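Long-range contact in putative TIM-barrel metal-dependent hydrolase (PDB 4DZI), which probably acts as a metal-dependent hydrolase of the amidohydrolase superfamily, with a binuclear metal site that holds two cadmium ions in this crystal: residues I49-F62 with P122-H134. Residues are numbered along the deposited sequence; the frame is centred on the assembly and turned at random.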
# COMPACT_ATOMS: atom_id res chain seq x y z
N ILE C 49 2.90 11.64 26.08
CA ILE C 49 1.49 11.74 25.65
C ILE C 49 0.74 10.53 26.15
O ILE C 49 1.10 9.39 25.83
CB ILE C 49 1.40 11.83 24.11
CG1 ILE C 49 2.36 12.93 23.60
CG2 ILE C 49 -0.07 12.09 23.69
CD1 ILE C 49 2.38 13.11 22.08
N GLY C 50 -0.29 10.78 26.97
CA GLY C 50 -0.99 9.70 27.68
C GLY C 50 -0.01 8.78 28.43
O GLY C 50 -0.14 7.56 28.37
N ASP C 51 0.97 9.38 29.09
CA ASP C 51 1.94 8.66 29.92
C ASP C 51 2.97 7.86 29.13
O ASP C 51 3.70 7.06 29.71
CB ASP C 51 1.24 7.75 30.95
CG ASP C 51 0.91 8.47 32.26
OD1 ASP C 51 1.24 9.66 32.41
OD2 ASP C 51 0.33 7.81 33.15
N ARG C 52 3.06 8.08 27.83
CA ARG C 52 4.02 7.36 27.00
C ARG C 52 4.90 8.33 26.23
O ARG C 52 4.41 9.22 25.56
CB ARG C 52 3.28 6.42 26.06
CG ARG C 52 4.18 5.69 25.09
CD ARG C 52 3.32 4.82 24.18
NE ARG C 52 4.11 3.87 23.40
CZ ARG C 52 3.64 3.18 22.36
NH1 ARG C 52 2.38 3.34 21.96
NH2 ARG C 52 4.42 2.33 21.72
N VAL C 53 6.22 8.14 26.31
CA VAL C 53 7.12 9.03 25.58
C VAL C 53 6.85 8.88 24.11
O VAL C 53 6.75 7.76 23.60
CB VAL C 53 8.58 8.69 25.89
CG1 VAL C 53 9.49 9.62 25.11
CG2 VAL C 53 8.82 8.84 27.41
N ASN C 54 6.74 10.00 23.41
CA ASN C 54 6.43 9.97 21.98
C ASN C 54 7.66 10.41 21.19
O ASN C 54 8.41 11.22 21.68
CB ASN C 54 5.27 10.95 21.70
CG ASN C 54 4.86 10.97 20.26
OD1 ASN C 54 5.26 11.86 19.52
ND2 ASN C 54 4.04 10.01 19.85
N HIS C 55 7.84 9.89 19.98
CA HIS C 55 9.06 10.14 19.25
C HIS C 55 8.80 10.71 17.89
O HIS C 55 9.67 10.67 17.03
CB HIS C 55 9.89 8.85 19.15
CG HIS C 55 10.34 8.32 20.49
ND1 HIS C 55 11.32 8.91 21.22
CD2 HIS C 55 9.89 7.22 21.23
CE1 HIS C 55 11.49 8.22 22.37
NE2 HIS C 55 10.61 7.19 22.38
N PHE C 56 7.63 11.28 17.67
CA PHE C 56 7.27 11.76 16.34
C PHE C 56 8.15 12.95 15.96
O PHE C 56 8.67 13.00 14.83
CB PHE C 56 5.79 12.15 16.28
CG PHE C 56 5.37 12.74 14.94
CD1 PHE C 56 5.32 11.96 13.79
CD2 PHE C 56 5.02 14.08 14.85
CE1 PHE C 56 4.92 12.50 12.57
CE2 PHE C 56 4.61 14.64 13.64
CZ PHE C 56 4.55 13.85 12.50
N ILE C 57 8.36 13.84 16.93
CA ILE C 57 9.31 14.95 16.73
C ILE C 57 10.56 14.66 17.57
O ILE C 57 10.47 14.53 18.80
CB ILE C 57 8.69 16.30 17.16
CG1 ILE C 57 7.39 16.62 16.36
CG2 ILE C 57 9.72 17.42 17.08
CD1 ILE C 57 7.56 16.67 14.84
N PRO C 58 11.74 14.58 16.93
CA PRO C 58 12.99 14.30 17.68
C PRO C 58 13.34 15.31 18.77
O PRO C 58 13.94 14.94 19.78
CB PRO C 58 14.06 14.27 16.58
CG PRO C 58 13.32 13.93 15.33
CD PRO C 58 11.96 14.57 15.48
N ASN C 59 12.98 16.59 18.58
CA ASN C 59 13.19 17.60 19.62
C ASN C 59 12.03 18.57 19.69
O ASN C 59 11.94 19.46 18.85
CB ASN C 59 14.50 18.36 19.37
CG ASN C 59 14.74 19.44 20.38
OD1 ASN C 59 14.09 19.49 21.40
ND2 ASN C 59 15.71 20.31 20.09
N PRO C 60 11.14 18.41 20.69
CA PRO C 60 9.94 19.25 20.74
C PRO C 60 10.23 20.70 21.06
O PRO C 60 9.33 21.55 20.92
CB PRO C 60 9.09 18.59 21.82
CG PRO C 60 10.09 17.89 22.69
CD PRO C 60 11.14 17.38 21.76
N THR C 61 11.46 21.03 21.49
CA THR C 61 11.76 22.47 21.69
C THR C 61 12.07 23.15 20.35
O THR C 61 12.15 24.37 20.29
CB THR C 61 12.97 22.77 22.60
OG1 THR C 61 14.17 22.47 21.90
CG2 THR C 61 12.90 21.96 23.92
N PHE C 62 12.33 22.35 19.31
CA PHE C 62 12.63 22.91 17.98
C PHE C 62 13.84 23.84 17.99
O PHE C 62 13.94 24.74 17.17
CB PHE C 62 11.40 23.61 17.37
CG PHE C 62 10.28 22.65 17.01
CD1 PHE C 62 10.48 21.73 15.95
CD2 PHE C 62 9.05 22.70 17.67
CE1 PHE C 62 9.47 20.83 15.62
CE2 PHE C 62 8.03 21.81 17.32
CZ PHE C 62 8.25 20.88 16.28
N PRO C 122 0.39 22.53 11.19
CA PRO C 122 1.16 22.12 12.34
C PRO C 122 2.38 21.29 11.98
O PRO C 122 2.50 20.75 10.86
CB PRO C 122 0.18 21.21 13.14
CG PRO C 122 -1.15 21.34 12.47
CD PRO C 122 -0.82 21.72 11.04
N THR C 123 3.30 21.20 12.94
CA THR C 123 4.45 20.31 12.83
C THR C 123 4.29 19.22 13.89
O THR C 123 3.90 18.08 13.57
CB THR C 123 5.79 21.09 12.92
OG1 THR C 123 5.83 22.05 11.84
CG2 THR C 123 6.97 20.11 12.76
N PHE C 124 4.54 19.56 15.15
CA PHE C 124 4.26 18.63 16.25
C PHE C 124 2.81 18.11 16.25
O PHE C 124 2.56 16.96 16.55
CB PHE C 124 4.57 19.34 17.58
CG PHE C 124 4.29 18.51 18.81
CD1 PHE C 124 5.17 17.52 19.23
CD2 PHE C 124 3.15 18.76 19.57
CE1 PHE C 124 4.90 16.77 20.37
CE2 PHE C 124 2.89 18.02 20.73
CZ PHE C 124 3.77 17.02 21.12
N GLY C 125 1.83 18.96 15.93
CA GLY C 125 0.44 18.58 16.09
C GLY C 125 0.05 17.40 15.19
O GLY C 125 -0.94 16.72 15.48
N CYS C 126 0.80 17.19 14.12
CA CYS C 126 0.51 16.07 13.17
C CYS C 126 0.87 14.69 13.72
O CYS C 126 0.60 13.67 13.03
CB CYS C 126 1.18 16.29 11.81
SG CYS C 126 0.52 17.77 10.98
N GLY C 127 1.47 14.61 14.91
CA GLY C 127 1.74 13.31 15.57
C GLY C 127 0.88 13.00 16.78
O GLY C 127 0.96 11.89 17.32
N VAL C 128 0.11 13.98 17.27
CA VAL C 128 -0.54 13.82 18.57
C VAL C 128 -1.70 12.83 18.52
O VAL C 128 -1.87 12.00 19.43
CB VAL C 128 -0.96 15.18 19.15
CG1 VAL C 128 -1.77 14.99 20.44
CG2 VAL C 128 0.29 16.01 19.44
N GLU C 129 -2.51 12.89 17.47
CA GLU C 129 -3.70 12.04 17.43
C GLU C 129 -3.35 10.54 17.43
O GLU C 129 -4.07 9.75 18.06
CB GLU C 129 -4.58 12.37 16.25
CG GLU C 129 -5.17 13.75 16.36
CD GLU C 129 -5.72 14.19 15.02
OE1 GLU C 129 -4.97 14.74 14.15
OE2 GLU C 129 -6.94 13.98 14.85
N GLU C 130 -2.28 10.13 16.75
CA GLU C 130 -1.95 8.69 16.78
C GLU C 130 -1.62 8.29 18.22
O GLU C 130 -2.02 7.20 18.68
CB GLU C 130 -0.79 8.38 15.83
CG GLU C 130 -0.34 6.93 15.89
CD GLU C 130 -1.30 5.96 15.26
OE1 GLU C 130 -2.35 6.37 14.71
OE2 GLU C 130 -0.99 4.74 15.34
N ALA C 131 -0.90 9.18 18.93
CA ALA C 131 -0.48 8.93 20.33
C ALA C 131 -1.71 8.84 21.26
O ALA C 131 -1.64 8.20 22.31
CB ALA C 131 0.46 10.02 20.81
N LEU C 132 -2.78 9.52 20.89
CA LEU C 132 -3.99 9.55 21.74
C LEU C 132 -5.12 8.69 21.21
O LEU C 132 -6.27 8.82 21.66
CB LEU C 132 -4.47 11.01 21.96
CG LEU C 132 -3.51 11.85 22.80
CD1 LEU C 132 -4.00 13.29 22.78
CD2 LEU C 132 -3.42 11.29 24.22
N LYS C 133 -4.82 7.77 20.29
CA LYS C 133 -5.88 7.04 19.62
C LYS C 133 -6.60 6.03 20.52
O LYS C 133 -7.65 5.52 20.12
CB LYS C 133 -5.36 6.36 18.35
CG LYS C 133 -4.53 5.12 18.59
CD LYS C 133 -4.09 4.53 17.26
CE LYS C 133 -3.27 3.27 17.42
NZ LYS C 133 -2.79 2.84 16.06
N HIS C 134 -6.05 5.78 21.70
CA HIS C 134 -6.71 4.90 22.68
C HIS C 134 -7.43 5.68 23.75
O HIS C 134 -7.92 5.10 24.73
CB HIS C 134 -5.67 3.97 23.32
CG HIS C 134 -4.88 3.16 22.32
ND1 HIS C 134 -5.43 2.16 21.59
CD2 HIS C 134 -3.54 3.24 21.93
CE1 HIS C 134 -4.49 1.62 20.78
NE2 HIS C 134 -3.34 2.29 20.98
O HOH W 1 0.49 7.17 23.65
O HOH W 2 2.83 9.88 17.25
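The Phe-56 ring packs with one face over Gly-127 CA, where the end of a small antiparallel sheet and the loop following it meet the segment after strand 115-121 of an amidohydrolase TIM barrel. Gly-127 CA sits 3.7 Å from the centroid of the Phe-56 ring, offset toward the rim, a CH-pi contact possible because no side chain stands between them. The ring's edge meets Thr-123 O in plane, 3.5 Å from Phe-56 CE2. With CG anti to the backbone N (chi1 176°), Phe-56 reaches toward this backbone.

Packing is tightest where Ile-49 CG2 presses on Leu-132 CD2 at 3.5 Å, the two side chains roughly perpendicular; Ala-131 CB adjoins the same methyl. Ile-57 CG1 meets the edge of the Phe-124 ring, and Phe-62 CZ touches Thr-123 CG2 as their side chains run antiparallel. Thr-123 OG1 is hydrogen-bonded to Tyr-16 O and to His-359 NE2, of a cadmium ligand, linking this end of the contact to the metal site.

The polar side, at the partly exposed Asn-54, has no direct hydrogen bond between the segments and is joined through water. One water lies within hydrogen-bonding reach of both Ile-49 O and Ala-131 O, although it has other acceptors to choose from. Asn-54 OD1 closes an Asx turn with Phe-56 N, and its ND2 donates to a second water at 2.9 Å, which in turn donates to Gly-127 O at 2.7 Å.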